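Local coordinates for protein alpha-L-rhamnosidase (Aspergillus terreus, PDB 6GSZ) that probably releases terminal non-reducing alpha-L-rhamnose from alpha-L-rhamnosides by hydrolysis, as a calcium-binding, N-glycosylated glycoside hydrolase, at residues A[100-105]-A[148-153]; A[268-273]-A[378-383]; A[594-599]-A[653-658]; A[827-832]-A[864-869]. All blocks are in the same frame, centred on the assembly; numbering follows the deposited sequence. Where two conformers were deposited one is given.

Interaction 1 of 4, residues A[100-105]-A[148-153]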
loop_
_atom_site.group_PDB
_atom_site.type_symbol
_atom_site.label_atom_id
_atom_site.label_comp_id
_atom_site.label_asym_id
_atom_site.label_seq_id
_atom_site.Cartn_x
_atom_site.Cartn_y
_atom_site.Cartn_z
ATOM N N THR A 100 -16.593 4.525 18.155
ATOM C CA THR A 100 -17.468 5.530 17.563
ATOM C C THR A 100 -17.440 5.439 16.026
ATOM O O THR A 100 -16.471 4.973 15.398
ATOM C CB THR A 100 -17.078 6.945 18.024
ATOM O OG1 THR A 100 -15.709 7.193 17.702
ATOM C CG2 THR A 100 -17.292 7.102 19.515
ATOM N N VAL A 101 -18.526 5.905 15.433
ATOM C CA VAL A 101 -18.667 5.989 13.986
ATOM C C VAL A 101 -19.446 7.260 13.637
ATOM O O VAL A 101 -20.407 7.587 14.295
ATOM C CB VAL A 101 -19.321 4.711 13.431
ATOM C CG1 VAL A 101 -20.674 4.430 14.066
ATOM C CG2 VAL A 101 -19.443 4.761 11.920
ATOM N N GLU A 102 -18.959 8.008 12.637
ATOM C CA GLU A 102 -19.539 9.325 12.334
ATOM C C GLU A 102 -19.291 9.647 10.870
ATOM O O GLU A 102 -18.130 9.718 10.447
ATOM C CB GLU A 102 -18.814 10.351 13.201
ATOM C CG GLU A 102 -19.295 11.761 12.992
ATOM C CD GLU A 102 -18.595 12.759 13.907
ATOM O OE1 GLU A 102 -18.295 12.410 15.073
ATOM O OE2 GLU A 102 -18.321 13.910 13.437
ATOM N N PRO A 103 -20.328 9.836 10.051
ATOM C CA PRO A 103 -20.107 10.267 8.679
ATOM C C PRO A 103 -19.580 11.702 8.605
ATOM O O PRO A 103 -19.849 12.533 9.486
ATOM C CB PRO A 103 -21.488 10.182 8.035
ATOM C CG PRO A 103 -22.243 9.213 8.923
ATOM C CD PRO A 103 -21.761 9.563 10.316
ATOM N N GLY A 104 -18.909 11.972 7.483
ATOM C CA GLY A 104 -18.406 13.301 7.149
ATOM C C GLY A 104 -19.458 14.161 6.465
ATOM O O GLY A 104 -20.632 14.145 6.804
ATOM N N LEU A 105 -18.974 15.007 5.562
ATOM C CA LEU A 105 -19.798 15.925 4.791
ATOM C C LEU A 105 -20.197 15.238 3.483
ATOM O O LEU A 105 -19.345 14.982 2.621
ATOM C CB LEU A 105 -18.999 17.217 4.537
ATOM C CG LEU A 105 -18.487 17.935 5.770
ATOM C CD1 LEU A 105 -17.840 19.250 5.381
ATOM C CD2 LEU A 105 -19.601 18.221 6.763
ATOM N N ARG A 148 -15.345 19.976 14.825
ATOM C CA ARG A 148 -14.751 19.237 13.721
ATOM C C ARG A 148 -14.093 20.183 12.721
ATOM O O ARG A 148 -14.578 21.272 12.489
ATOM C CB ARG A 148 -15.811 18.435 12.956
ATOM C CG ARG A 148 -16.549 17.396 13.791
ATOM C CD ARG A 148 -15.658 16.238 14.208
ATOM N NE ARG A 148 -16.372 15.258 14.988
ATOM C CZ ARG A 148 -16.387 15.185 16.332
ATOM N NH1 ARG A 148 -15.662 16.001 17.086
ATOM N NH2 ARG A 148 -17.105 14.222 16.903
ATOM N N LEU A 149 -12.970 19.728 12.148
ATOM C CA LEU A 149 -12.358 20.396 10.996
ATOM C C LEU A 149 -12.431 19.437 9.818
ATOM O O LEU A 149 -11.968 18.280 9.943
ATOM C CB LEU A 149 -10.903 20.771 11.258
ATOM C CG LEU A 149 -10.237 21.510 10.102
ATOM C CD1 LEU A 149 -10.859 22.893 9.881
ATOM C CD2 LEU A 149 -8.752 21.642 10.346
ATOM N N TYR A 150 -13.006 19.907 8.716
ATOM C CA TYR A 150 -13.086 19.198 7.461
ATOM C C TYR A 150 -12.195 19.935 6.472
ATOM O O TYR A 150 -12.319 21.180 6.354
ATOM C CB TYR A 150 -14.519 19.198 6.970
ATOM C CG TYR A 150 -15.484 18.614 7.955
ATOM C CD1 TYR A 150 -15.614 17.245 8.074
ATOM C CD2 TYR A 150 -16.296 19.395 8.757
ATOM C CE1 TYR A 150 -16.531 16.685 8.950
ATOM C CE2 TYR A 150 -17.226 18.834 9.622
ATOM C CZ TYR A 150 -17.345 17.460 9.726
ATOM O OH TYR A 150 -18.296 16.964 10.598
ATOM N N ILE A 151 -11.220 19.268 5.848
ATOM C CA ILE A 151 -10.186 20.020 5.157
ATOM C C ILE A 151 -9.559 19.202 4.047
ATOM O O ILE A 151 -9.341 17.985 4.187
ATOM C CB ILE A 151 -9.142 20.493 6.184
ATOM C CG1 ILE A 151 -8.025 21.308 5.529
ATOM C CG2 ILE A 151 -8.608 19.353 7.028
ATOM C CD1 ILE A 151 -7.206 22.144 6.502
ATOM N N THR A 152 -9.227 19.879 2.961
ATOM C CA THR A 152 -8.382 19.340 1.936
ATOM C C THR A 152 -7.635 20.474 1.250
ATOM O O THR A 152 -7.813 21.642 1.565
ATOM C CB THR A 152 -9.152 18.499 0.911
ATOM O OG1 THR A 152 -8.220 17.726 0.155
ATOM C CG2 THR A 152 -10.024 19.302 -0.024
ATOM N N ALA A 153 -6.765 20.111 0.310
ATOM C CA ALA A 153 -6.019 21.110 -0.438
ATOM C C ALA A 153 -5.945 20.723 -1.901
ATOM O O ALA A 153 -6.005 19.518 -2.258
ATOM C CB ALA A 153 -4.609 21.202 0.097
HETATM O O HOH W 1 -18.059 14.263 10.760
#
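Tyr150 takes the largest share of this contact by meeting Leu105 with the face of its ring. The branch point CG of Leu105 sits over the centre of the ring, 3.7 Å from its centroid and 10° off the normal, a CH-pi contact. The two methyls then spread to opposite ends of the ring: Leu105 CD1 lies 3.5 Å from Tyr150 CG, while CD2 hangs over CE2 and CZ, towards the hydroxyl. Glu102, which buries about as much surface as Leu105, works through charge. Its chain is fully extended, with CG anti to the backbone N (chi1 180°), and delivers the carboxylate to the side of the Arg148 guanidinium. The grip is two-pronged and side-on, Arg148 NE to Glu102 OE2 and Arg148 NH2 to Glu102 OE1, each 2.8 Å. Both oxygens are met on their syn side, and the two flat groups are only 24° from coplanar, so the pair of bonds fixes the rotation of both.

The contact joins two beta domains: residues 100-105 finish strand 99-103 of the N-terminal immunoglobulin-like domain and the link beyond it, whereas Arg148 and Tyr150 project from strand 144-154 of the domain that follows. Leu232 and Trp111 also pack on Leu105, which continues the apolar part of the interface.

Between the polar and apolar parts sits one water. It donates to Glu102 OE2 (2.7 Å) and to Pro103 O (2.8 Å), and accepts from Tyr150 OH (2.7 Å), lying at the edge of the tyrosine ring and in its plane. Glu102 OE2 therefore receives both Arg148 NE and this water.

Interaction 2 of 4, residues A[268-273]-A[378-383]. With CA (calcium ion), chain O.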
loop_
_atom_site.group_PDB
_atom_site.type_symbol
_atom_site.label_atom_id
_atom_site.label_comp_id
_atom_site.label_asym_id
_atom_site.label_seq_id
_atom_site.Cartn_x
_atom_site.Cartn_y
_atom_site.Cartn_z
ATOM N N GLU A 268 13.623 23.402 0.525
ATOM C CA GLU A 268 14.490 24.512 0.974
ATOM C C GLU A 268 13.678 25.300 2.016
ATOM O O GLU A 268 12.589 25.799 1.705
ATOM C CB GLU A 268 14.923 25.387 -0.187
ATOM C CG GLU A 268 15.718 26.588 0.275
ATOM C CD GLU A 268 16.253 27.508 -0.805
ATOM O OE1 GLU A 268 16.215 27.177 -1.992
ATOM O OE2 GLU A 268 16.754 28.590 -0.426
ATOM N N TYR A 269 14.211 25.344 3.240
ATOM C CA TYR A 269 13.560 26.002 4.370
ATOM C C TYR A 269 14.515 27.062 4.911
ATOM O O TYR A 269 15.632 26.725 5.295
ATOM C CB TYR A 269 13.246 24.947 5.431
ATOM C CG TYR A 269 12.442 25.420 6.604
ATOM C CD1 TYR A 269 13.052 25.992 7.713
ATOM C CD2 TYR A 269 11.068 25.280 6.637
ATOM C CE1 TYR A 269 12.313 26.396 8.819
ATOM C CE2 TYR A 269 10.321 25.676 7.730
ATOM C CZ TYR A 269 10.937 26.247 8.833
ATOM O OH TYR A 269 10.183 26.659 9.889
ATOM N N ASP A 270 14.004 28.279 5.055
ATOM C CA ASP A 270 14.791 29.405 5.619
ATOM C C ASP A 270 14.153 29.789 6.944
ATOM O O ASP A 270 13.158 30.520 6.955
ATOM C CB ASP A 270 14.909 30.580 4.657
ATOM C CG ASP A 270 15.824 31.678 5.163
ATOM O OD1 ASP A 270 16.230 31.617 6.367
ATOM O OD2 ASP A 270 16.119 32.585 4.325
ATOM N N SER A 271 14.731 29.314 8.052
ATOM C CA SER A 271 14.104 29.512 9.360
ATOM C C SER A 271 14.102 30.994 9.788
ATOM O O SER A 271 13.360 31.376 10.693
ATOM C CB SER A 271 14.773 28.655 10.430
ATOM O OG SER A 271 16.101 29.087 10.711
ATOM N N ARG A 272 14.901 31.828 9.119
ATOM C CA ARG A 272 14.906 33.246 9.385
ATOM C C ARG A 272 13.561 33.886 9.024
ATOM O O ARG A 272 13.243 34.995 9.494
ATOM C CB ARG A 272 16.043 33.955 8.637
ATOM C CG ARG A 272 17.424 33.501 9.072
ATOM C CD ARG A 272 18.500 34.036 8.169
ATOM N NE ARG A 272 18.363 33.568 6.794
ATOM C CZ ARG A 272 19.140 33.900 5.780
ATOM N NH1 ARG A 272 20.139 34.767 5.962
ATOM N NH2 ARG A 272 18.864 33.425 4.578
ATOM N N LEU A 273 12.792 33.210 8.173
ATOM C CA LEU A 273 11.506 33.732 7.699
ATOM C C LEU A 273 10.312 33.176 8.483
ATOM O O LEU A 273 9.192 33.448 8.094
ATOM C CB LEU A 273 11.385 33.474 6.193
ATOM C CG LEU A 273 12.428 34.173 5.336
ATOM C CD1 LEU A 273 12.293 33.814 3.866
ATOM C CD2 LEU A 273 12.330 35.684 5.531
ATOM N N HIS A 378 17.564 21.639 2.098
ATOM C CA HIS A 378 18.411 22.704 2.615
ATOM C C HIS A 378 17.710 23.340 3.803
ATOM O O HIS A 378 16.540 23.728 3.661
ATOM C CB HIS A 378 18.671 23.784 1.572
ATOM C CG HIS A 378 19.536 23.373 0.426
ATOM N ND1 HIS A 378 19.048 22.710 -0.668
ATOM C CD2 HIS A 378 20.851 23.569 0.197
ATOM C CE1 HIS A 378 20.023 22.530 -1.547
ATOM N NE2 HIS A 378 21.151 23.047 -1.039
ATOM N N PHE A 379 18.438 23.508 4.910
ATOM C CA PHE A 379 17.883 24.149 6.074
ATOM C C PHE A 379 18.803 25.301 6.463
ATOM O O PHE A 379 19.963 25.063 6.799
ATOM C CB PHE A 379 17.745 23.165 7.240
ATOM C CG PHE A 379 17.217 23.757 8.513
ATOM C CD1 PHE A 379 15.855 23.910 8.722
ATOM C CD2 PHE A 379 18.095 24.232 9.470
ATOM C CE1 PHE A 379 15.367 24.499 9.870
ATOM C CE2 PHE A 379 17.615 24.797 10.630
ATOM C CZ PHE A 379 16.253 24.948 10.825
ATOM N N THR A 380 18.262 26.515 6.418
ATOM C CA THR A 380 19.050 27.688 6.834
ATOM C C THR A 380 18.702 28.016 8.291
ATOM O O THR A 380 17.511 28.250 8.655
ATOM C CB THR A 380 18.868 28.886 5.924
ATOM O OG1 THR A 380 19.262 28.505 4.608
ATOM C CG2 THR A 380 19.660 30.094 6.407
ATOM N N LEU A 381 19.754 28.029 9.119
ATOM C CA LEU A 381 19.678 28.233 10.569
ATOM C C LEU A 381 19.370 29.705 10.885
ATOM O O LEU A 381 19.670 30.619 10.088
ATOM C CB LEU A 381 21.031 27.867 11.188
ATOM C CG LEU A 381 21.381 26.384 11.114
ATOM C CD1 LEU A 381 22.877 26.180 10.916
ATOM C CD2 LEU A 381 20.888 25.670 12.351
ATOM N N SER A 382 18.800 29.938 12.066
ATOM C CA SER A 382 18.432 31.286 12.515
ATOM C C SER A 382 19.371 31.814 13.611
ATOM O O SER A 382 19.308 33.013 13.893
ATOM C CB SER A 382 17.029 31.319 13.038
ATOM O OG SER A 382 16.964 30.624 14.270
ATOM N N GLY A 383 20.177 30.928 14.211
ATOM C CA GLY A 383 21.038 31.165 15.434
ATOM C C GLY A 383 20.267 31.574 16.664
ATOM O O GLY A 383 20.890 32.090 17.626
HETATM CA CA CA O . 17.861 28.841 -2.466
HETATM O O HOH W 2 17.697 27.050 3.043
HETATM O O HOH W 3 19.622 30.036 -3.586
HETATM O O HOH W 4 16.307 30.508 -2.777
#
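Tyr269 lies alongside Phe379, both side chains pointing the same way from neighbouring strands. Their planes are 8° apart, yet the rings meet rim to rim, with neither over the face of the other; the closest atoms are Tyr269 CD1 and Phe379 CE1, at 3.5 Å. Trp389 meets both rings, and the Tyr269 hydroxyl is hydrogen-bonded to Glu274. Phe379 CZ reaches on to Ser271 CB, 4.0 Å away.

These residues belong to a parallel pair of strands, 266-270 and 376-380, which brings the N-terminal rhamnosidase domain and the concanavalin-like region into one continuous sheet. Tyr269 N bonds to His378 O and Thr380 N to Tyr269 O, so the main chain of Tyr269 is bonded to strand 376-380 through both its N-H and its C=O. Where strand 266-270 ends, Ser271 takes over: its backbone N and its OG both donate to Thr380 O, the hydroxyl at 2.6 Å and on a lone pair in the carbonyl plane. A chi1 of 68° puts OG between the backbone N and the carbonyl carbon, within reach of that oxygen.

On the sheet face of Glu268, Asp270 and Thr380, Arg272 folds back on Asp270. Arg272 NE donates to Asp270 OD1 at 2.9 Å and almost straight (174°), Arg272 NH2 completes the salt bridge on Asp270 OD2, and the backbone N of Arg272 closes an Asx turn on OD1 from above the carboxylate plane. Held in this way, the guanidinium lays one face against Thr380 CG2, 3.7 Å from Arg272 NE. Further along, the extended Glu268 binds a calcium ion with both carboxylate oxygens, OE1 at 2.4 Å and OE2 at 2.3 Å; two waters are also bound to the ion.

Interaction 3 of 4, residues A[594-599]-A[653-658]. With NAG (2-acetamido-2-deoxy-beta-D-glucopyranose), chain E.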
loop_
_atom_site.group_PDB
_atom_site.type_symbol
_atom_site.label_atom_id
_atom_site.label_comp_id
_atom_site.label_asym_id
_atom_site.label_seq_id
_atom_site.Cartn_x
_atom_site.Cartn_y
_atom_site.Cartn_z
ATOM N N ALA A 594 13.060 -9.740 -23.542
ATOM C CA ALA A 594 13.058 -10.955 -22.733
ATOM C C ALA A 594 13.344 -12.175 -23.598
ATOM O O ALA A 594 13.215 -12.169 -24.837
ATOM C CB ALA A 594 11.743 -11.120 -22.020
ATOM N N THR A 595 13.623 -13.269 -22.883
ATOM C CA THR A 595 13.857 -14.574 -23.522
ATOM C C THR A 595 12.550 -15.314 -23.843
ATOM O O THR A 595 12.579 -16.379 -24.482
ATOM C CB THR A 595 14.779 -15.471 -22.683
ATOM O OG1 THR A 595 14.133 -15.741 -21.437
ATOM C CG2 THR A 595 16.150 -14.864 -22.452
ATOM N N THR A 596 11.428 -14.804 -23.361
ATOM C CA THR A 596 10.112 -15.375 -23.628
ATOM C C THR A 596 9.315 -14.419 -24.517
ATOM O O THR A 596 9.269 -13.220 -24.237
ATOM C CB THR A 596 9.328 -15.613 -22.325
ATOM O OG1 THR A 596 10.170 -16.309 -21.400
ATOM C CG2 THR A 596 8.068 -16.423 -22.552
ATOM N N ASN A 597 8.700 -14.936 -25.569
ATOM C CA ASN A 597 7.907 -14.153 -26.516
ATOM C C ASN A 597 6.827 -13.346 -25.771
ATOM O O ASN A 597 6.090 -13.872 -24.919
ATOM C CB ASN A 597 7.311 -15.050 -27.594
ATOM C CG ASN A 597 6.494 -14.303 -28.609
ATOM O OD1 ASN A 597 5.342 -13.941 -28.354
ATOM N ND2 ASN A 597 7.120 -14.023 -29.741
ATOM N N LYS A 598 6.721 -12.055 -26.119
ATOM C CA LYS A 598 5.819 -11.135 -25.434
ATOM C C LYS A 598 4.354 -11.537 -25.597
ATOM O O LYS A 598 3.545 -11.244 -24.705
ATOM C CB LYS A 598 6.021 -9.690 -25.933
ATOM C CG LYS A 598 7.345 -9.087 -25.552
ATOM C CD LYS A 598 7.536 -7.707 -26.140
ATOM C CE LYS A 598 8.744 -7.033 -25.545
ATOM N NZ LYS A 598 8.655 -5.569 -25.644
ATOM N N TYR A 599 4.011 -12.156 -26.729
ATOM C CA TYR A 599 2.626 -12.556 -27.026
ATOM C C TYR A 599 2.293 -13.905 -26.378
ATOM O O TYR A 599 1.123 -14.101 -26.004
ATOM C CB TYR A 599 2.350 -12.488 -28.543
ATOM C CG TYR A 599 2.631 -11.103 -29.059
ATOM C CD1 TYR A 599 1.857 -10.018 -28.680
ATOM C CD2 TYR A 599 3.747 -10.864 -29.825
ATOM C CE1 TYR A 599 2.175 -8.724 -29.065
ATOM C CE2 TYR A 599 4.064 -9.580 -30.238
ATOM C CZ TYR A 599 3.291 -8.512 -29.837
ATOM O OH TYR A 599 3.648 -7.247 -30.208
ATOM N N ASN A 653 8.934 -21.175 -26.353
ATOM C CA ASN A 653 10.138 -20.801 -25.586
ATOM C C ASN A 653 10.191 -21.629 -24.300
ATOM O O ASN A 653 9.367 -21.461 -23.404
ATOM C CB ASN A 653 10.163 -19.301 -25.256
ATOM C CG ASN A 653 9.839 -18.435 -26.445
ATOM O OD1 ASN A 653 8.934 -17.633 -26.363
ATOM N ND2 ASN A 653 10.568 -18.614 -27.549
ATOM N N GLU A 654 11.191 -22.510 -24.210
ATOM C CA GLU A 654 11.392 -23.353 -23.032
ATOM C C GLU A 654 12.279 -22.617 -22.016
ATOM O O GLU A 654 13.450 -22.883 -21.851
ATOM C CB GLU A 654 11.990 -24.694 -23.457
ATOM C CG GLU A 654 11.014 -25.619 -24.171
ATOM C CD GLU A 654 10.219 -26.547 -23.252
ATOM O OE1 GLU A 654 10.848 -27.161 -22.394
ATOM O OE2 GLU A 654 8.942 -26.584 -23.381
ATOM N N THR A 655 11.649 -21.644 -21.363
ATOM C CA THR A 655 12.234 -20.751 -20.388
ATOM C C THR A 655 11.448 -20.871 -19.086
ATOM O O THR A 655 10.369 -21.478 -19.043
ATOM C CB THR A 655 12.157 -19.307 -20.877
ATOM O OG1 THR A 655 10.775 -18.951 -21.064
ATOM C CG2 THR A 655 12.926 -19.109 -22.169
ATOM N N GLN A 656 12.006 -20.342 -18.006
ATOM C CA GLN A 656 11.326 -20.403 -16.739
ATOM C C GLN A 656 9.926 -19.798 -16.868
ATOM O O GLN A 656 8.957 -20.395 -16.399
ATOM C CB GLN A 656 12.160 -19.772 -15.636
ATOM C CG GLN A 656 13.394 -20.585 -15.297
ATOM C CD GLN A 656 14.156 -20.029 -14.121
ATOM O OE1 GLN A 656 13.589 -19.371 -13.239
ATOM N NE2 GLN A 656 15.465 -20.281 -14.128
ATOM N N THR A 657 9.817 -18.586 -17.436
ATOM C CA THR A 657 8.489 -17.972 -17.577
ATOM C C THR A 657 7.620 -18.712 -18.612
ATOM O O THR A 657 6.404 -18.888 -18.402
ATOM C CB THR A 657 8.618 -16.490 -17.926
ATOM O OG1 THR A 657 9.240 -15.868 -16.805
ATOM C CG2 THR A 657 7.297 -15.830 -18.231
ATOM N N GLY A 658 8.224 -19.105 -19.734
ATOM C CA GLY A 658 7.488 -19.762 -20.798
ATOM C C GLY A 658 6.836 -21.087 -20.392
ATOM O O GLY A 658 5.750 -21.405 -20.911
HETATM C C1 NAG E . 10.306 -17.857 -28.754
HETATM C C2 NAG E . 11.564 -17.467 -29.478
HETATM C C3 NAG E . 11.244 -16.781 -30.811
HETATM C C4 NAG E . 10.219 -17.528 -31.661
HETATM C C5 NAG E . 8.977 -17.809 -30.790
HETATM C C6 NAG E . 7.834 -18.526 -31.514
HETATM C C7 NAG E . 11.829 -15.351 -28.168
HETATM C C8 NAG E . 12.755 -14.560 -27.324
HETATM N N2 NAG E . 12.303 -16.569 -28.598
HETATM O O3 NAG E . 12.459 -16.619 -31.486
HETATM O O4 NAG E . 9.739 -16.615 -32.646
HETATM O O5 NAG E . 9.394 -18.533 -29.638
HETATM O O6 NAG E . 8.324 -19.766 -32.032
HETATM O O7 NAG E . 10.720 -14.839 -28.411
#
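Thr596 and Thr655 meet hydroxyl to hydroxyl, and Asn653 reaches across to the backbone of Asn597; both bonds lie where two helices of the six-hairpin glycosidase domain begin. Thr655 OG1 donates to Thr596 OG1 at 2.7 Å. Asn653 OD1 accepts from Asn597 N at 2.8 Å along a nearly straight line (169°), although the donor stands well above the amide plane instead of on a lone pair. Close packing flanks these bonds: the methyl Thr655 CG2 rests 3.6 Å from the carbonyl oxygen Thr595 O, and Thr596 CG2 lies 3.8 Å from Gly658 CA.

One residue on each side, Thr655 and Asn597, is the N-cap of its own helix. Thr655 caps helix 656-664: with chi1 at 61°, its OG1 is placed to accept from Gly658 N at 2.9 Å. The same oxygen therefore caps the helix as acceptor and crosses to Thr596 as donor. Asn597 caps helix 598-619 through OD1, which accepts from Tyr599 N, again from above the amide plane, and from Leu600 N. Its backbone N is the one held by Asn653, so the capping residue is gripped on both its main chain and its side chain.

Further out, Asp583 binds the Thr595 hydroxyl and Asp580 that of Thr657, while Trp644 of helix 623-644 packs against Asn597. Asn653 is also a glycosylation site. With OD1 committed to Asn597, the other end of its amide carries the sugar, whose acetamido group folds back over residues 594-597: the methyl C8 of the N-acetylglucosamine lies 3.4 Å from Thr595 O, and the covalent link runs from Asn653 ND2 to sugar C1 at 1.4 Å.

Interaction 4 of 4, residues A[827-832]-A[864-869]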
loop_
_atom_site.group_PDB
_atom_site.type_symbol
_atom_site.label_atom_id
_atom_site.label_comp_id
_atom_site.label_asym_id
_atom_site.label_seq_id
_atom_site.Cartn_x
_atom_site.Cartn_y
_atom_site.Cartn_z
ATOM N N GLY A 827 13.158 -41.102 8.545
ATOM C CA GLY A 827 13.301 -39.706 8.146
ATOM C C GLY A 827 13.427 -38.804 9.361
ATOM O O GLY A 827 14.134 -39.133 10.308
ATOM N N PHE A 828 12.712 -37.678 9.343
ATOM C CA PHE A 828 12.734 -36.707 10.427
ATOM C C PHE A 828 11.407 -36.779 11.199
ATOM O O PHE A 828 10.403 -37.283 10.697
ATOM C CB PHE A 828 13.013 -35.307 9.865
ATOM C CG PHE A 828 14.472 -34.952 9.673
ATOM C CD1 PHE A 828 15.217 -34.400 10.713
ATOM C CD2 PHE A 828 15.104 -35.142 8.449
ATOM C CE1 PHE A 828 16.554 -34.065 10.539
ATOM C CE2 PHE A 828 16.440 -34.803 8.273
ATOM C CZ PHE A 828 17.163 -34.265 9.318
ATOM N N ASP A 829 11.427 -36.283 12.439
ATOM C CA ASP A 829 10.259 -36.029 13.206
ATOM C C ASP A 829 9.845 -34.568 12.962
ATOM O O ASP A 829 10.690 -33.673 13.042
ATOM C CB ASP A 829 10.518 -36.233 14.700
ATOM C CG ASP A 829 10.749 -37.674 15.064
ATOM O OD1 ASP A 829 10.381 -38.525 14.228
ATOM O OD2 ASP A 829 11.313 -37.853 16.156
ATOM N N PHE A 830 8.561 -34.367 12.646
ATOM C CA PHE A 830 7.994 -33.057 12.339
ATOM C C PHE A 830 7.028 -32.685 13.464
ATOM O O PHE A 830 6.178 -33.471 13.847
ATOM C CB PHE A 830 7.270 -33.108 10.990
ATOM C CG PHE A 830 6.517 -31.854 10.625
ATOM C CD1 PHE A 830 7.187 -30.748 10.114
ATOM C CD2 PHE A 830 5.149 -31.773 10.800
ATOM C CE1 PHE A 830 6.500 -29.597 9.766
ATOM C CE2 PHE A 830 4.468 -30.627 10.432
ATOM C CZ PHE A 830 5.143 -29.535 9.930
ATOM N N HIS A 831 7.148 -31.464 13.947
ATOM C CA HIS A 831 6.318 -30.960 15.032
ATOM C C HIS A 831 5.674 -29.663 14.564
ATOM O O HIS A 831 6.386 -28.796 14.034
ATOM C CB HIS A 831 7.174 -30.692 16.272
ATOM C CG HIS A 831 8.077 -31.828 16.596
ATOM N ND1 HIS A 831 7.674 -32.955 17.305
ATOM C CD2 HIS A 831 9.373 -32.020 16.269
ATOM C CE1 HIS A 831 8.713 -33.769 17.429
ATOM N NE2 HIS A 831 9.755 -33.238 16.777
ATOM N N LEU A 832 4.367 -29.527 14.794
ATOM C CA LEU A 832 3.629 -28.331 14.373
ATOM C C LEU A 832 2.650 -27.912 15.461
ATOM O O LEU A 832 1.839 -28.711 15.946
ATOM C CB LEU A 832 2.869 -28.663 13.080
ATOM C CG LEU A 832 1.839 -27.642 12.613
ATOM C CD1 LEU A 832 2.501 -26.342 12.170
ATOM C CD2 LEU A 832 0.978 -28.163 11.455
ATOM N N HIS A 864 2.449 -34.120 16.113
ATOM C CA HIS A 864 3.766 -34.695 16.140
ATOM C C HIS A 864 3.779 -35.844 15.150
ATOM O O HIS A 864 3.050 -36.810 15.359
ATOM C CB HIS A 864 4.164 -35.136 17.556
ATOM C CG HIS A 864 4.221 -34.008 18.517
ATOM N ND1 HIS A 864 5.332 -33.185 18.630
ATOM C CD2 HIS A 864 3.279 -33.477 19.314
ATOM C CE1 HIS A 864 5.065 -32.225 19.502
ATOM N NE2 HIS A 864 3.817 -32.384 19.936
ATOM N N VAL A 865 4.532 -35.696 14.063
ATOM C CA VAL A 865 4.575 -36.678 13.006
ATOM C C VAL A 865 5.949 -37.313 13.016
ATOM O O VAL A 865 6.949 -36.675 12.692
ATOM C CB VAL A 865 4.238 -36.125 11.610
ATOM C CG1 VAL A 865 4.073 -37.273 10.628
ATOM C CG2 VAL A 865 2.991 -35.266 11.645
ATOM N N ARG A 866 5.979 -38.602 13.361
ATOM C CA ARG A 866 7.225 -39.311 13.532
ATOM C C ARG A 866 7.596 -39.934 12.187
ATOM O O ARG A 866 6.732 -40.401 11.472
ATOM C CB ARG A 866 7.126 -40.414 14.593
ATOM C CG ARG A 866 7.029 -39.927 16.034
ATOM C CD ARG A 866 8.328 -39.462 16.671
ATOM N NE ARG A 866 8.136 -39.236 18.101
ATOM C CZ ARG A 866 9.104 -39.198 19.006
ATOM N NH1 ARG A 866 10.373 -39.212 18.627
ATOM N NH2 ARG A 866 8.794 -39.138 20.294
ATOM N N CYS A 867 8.887 -39.900 11.853
ATOM C CA CYS A 867 9.448 -40.638 10.695
ATOM C C CYS A 867 8.770 -40.210 9.381
ATOM O O CYS A 867 8.278 -41.039 8.598
ATOM C CB CYS A 867 9.330 -42.147 10.891
ATOM S SG CYS A 867 10.025 -42.736 12.464
ATOM N N VAL A 868 8.759 -38.898 9.149
ATOM C CA VAL A 868 8.229 -38.314 7.908
ATOM C C VAL A 868 9.228 -38.563 6.784
ATOM O O VAL A 868 10.398 -38.219 6.938
ATOM C CB VAL A 868 8.010 -36.794 8.015
ATOM C CG1 VAL A 868 7.604 -36.196 6.669
ATOM C CG2 VAL A 868 6.988 -36.441 9.071
ATOM N N LYS A 869 8.723 -39.028 5.638
ATOM C CA LYS A 869 9.539 -39.380 4.475
ATOM C C LYS A 869 9.248 -38.396 3.329
ATOM O O LYS A 869 8.082 -38.102 2.984
ATOM C CB LYS A 869 9.279 -40.838 4.071
#
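Phe830 packs with Val865 and Val868 on the more buried face of this strand pair, its CB 3.9 Å from Val868 CG2, while Val865 CG2 approaches the edge of its ring. Val792, Pro794 and Pro847 from loops also touch Phe830. Beneath these side chains the backbones are firmly joined as a hydrogen-bonded antiparallel pair: Phe830 N donates to Val865 O and Val865 N to Phe830 O, both at 2.8 Å and close to straight.

Strand 859-868 is the outermost of its five-stranded antiparallel sheet, and near the C-terminus it is interrupted by a G1 beta bulge, where Cys867 and Val868 together face Phe828. Asp829 fills in at the irregularity: its OD1 accepts from Cys867 N at 3.1 Å. In the conformer given, Arg866 NH1 makes a salt bridge with Asp829 OD2 from above the carboxylate plane; a second conformer was modelled, so this pairing is less certain.

The face of His831 and His864 is more open to solvent. There His831 ND1 and His864 ND1 share a hydrogen bond of 2.7 Å, the rings meeting edge on with their planes at 62°. Asp819 and Glu862 hold the far nitrogens of His831 and His864 respectively. At the bulge itself order fades: Phe828 and the preceding Gly827 are poorly ordered, and the bond from Phe828 N to Val868 O is weak.

In the fold
The four contacts follow one another along the chain, each closing before the next opens, and none touches another. Interactions 1 and 2 both involve the N-terminal rhamnosidase domain: the first joins it to the immunoglobulin-like domain, the second to the concanavalin-like region, with centres about 34 Å apart. Interaction 3 lies in the helical six-hairpin domain, which also contributes the glucose-binding pocket with Asp460, Glu466, Trp527 and Glu740. Interaction 4 closes the edge of the C-terminal sheet, its centre about 39 Å from that of interaction 3. The extremes are interactions 2 and 4, about 65 Å between centres, on opposite sides of the chain's centre; calcium is bound at the former.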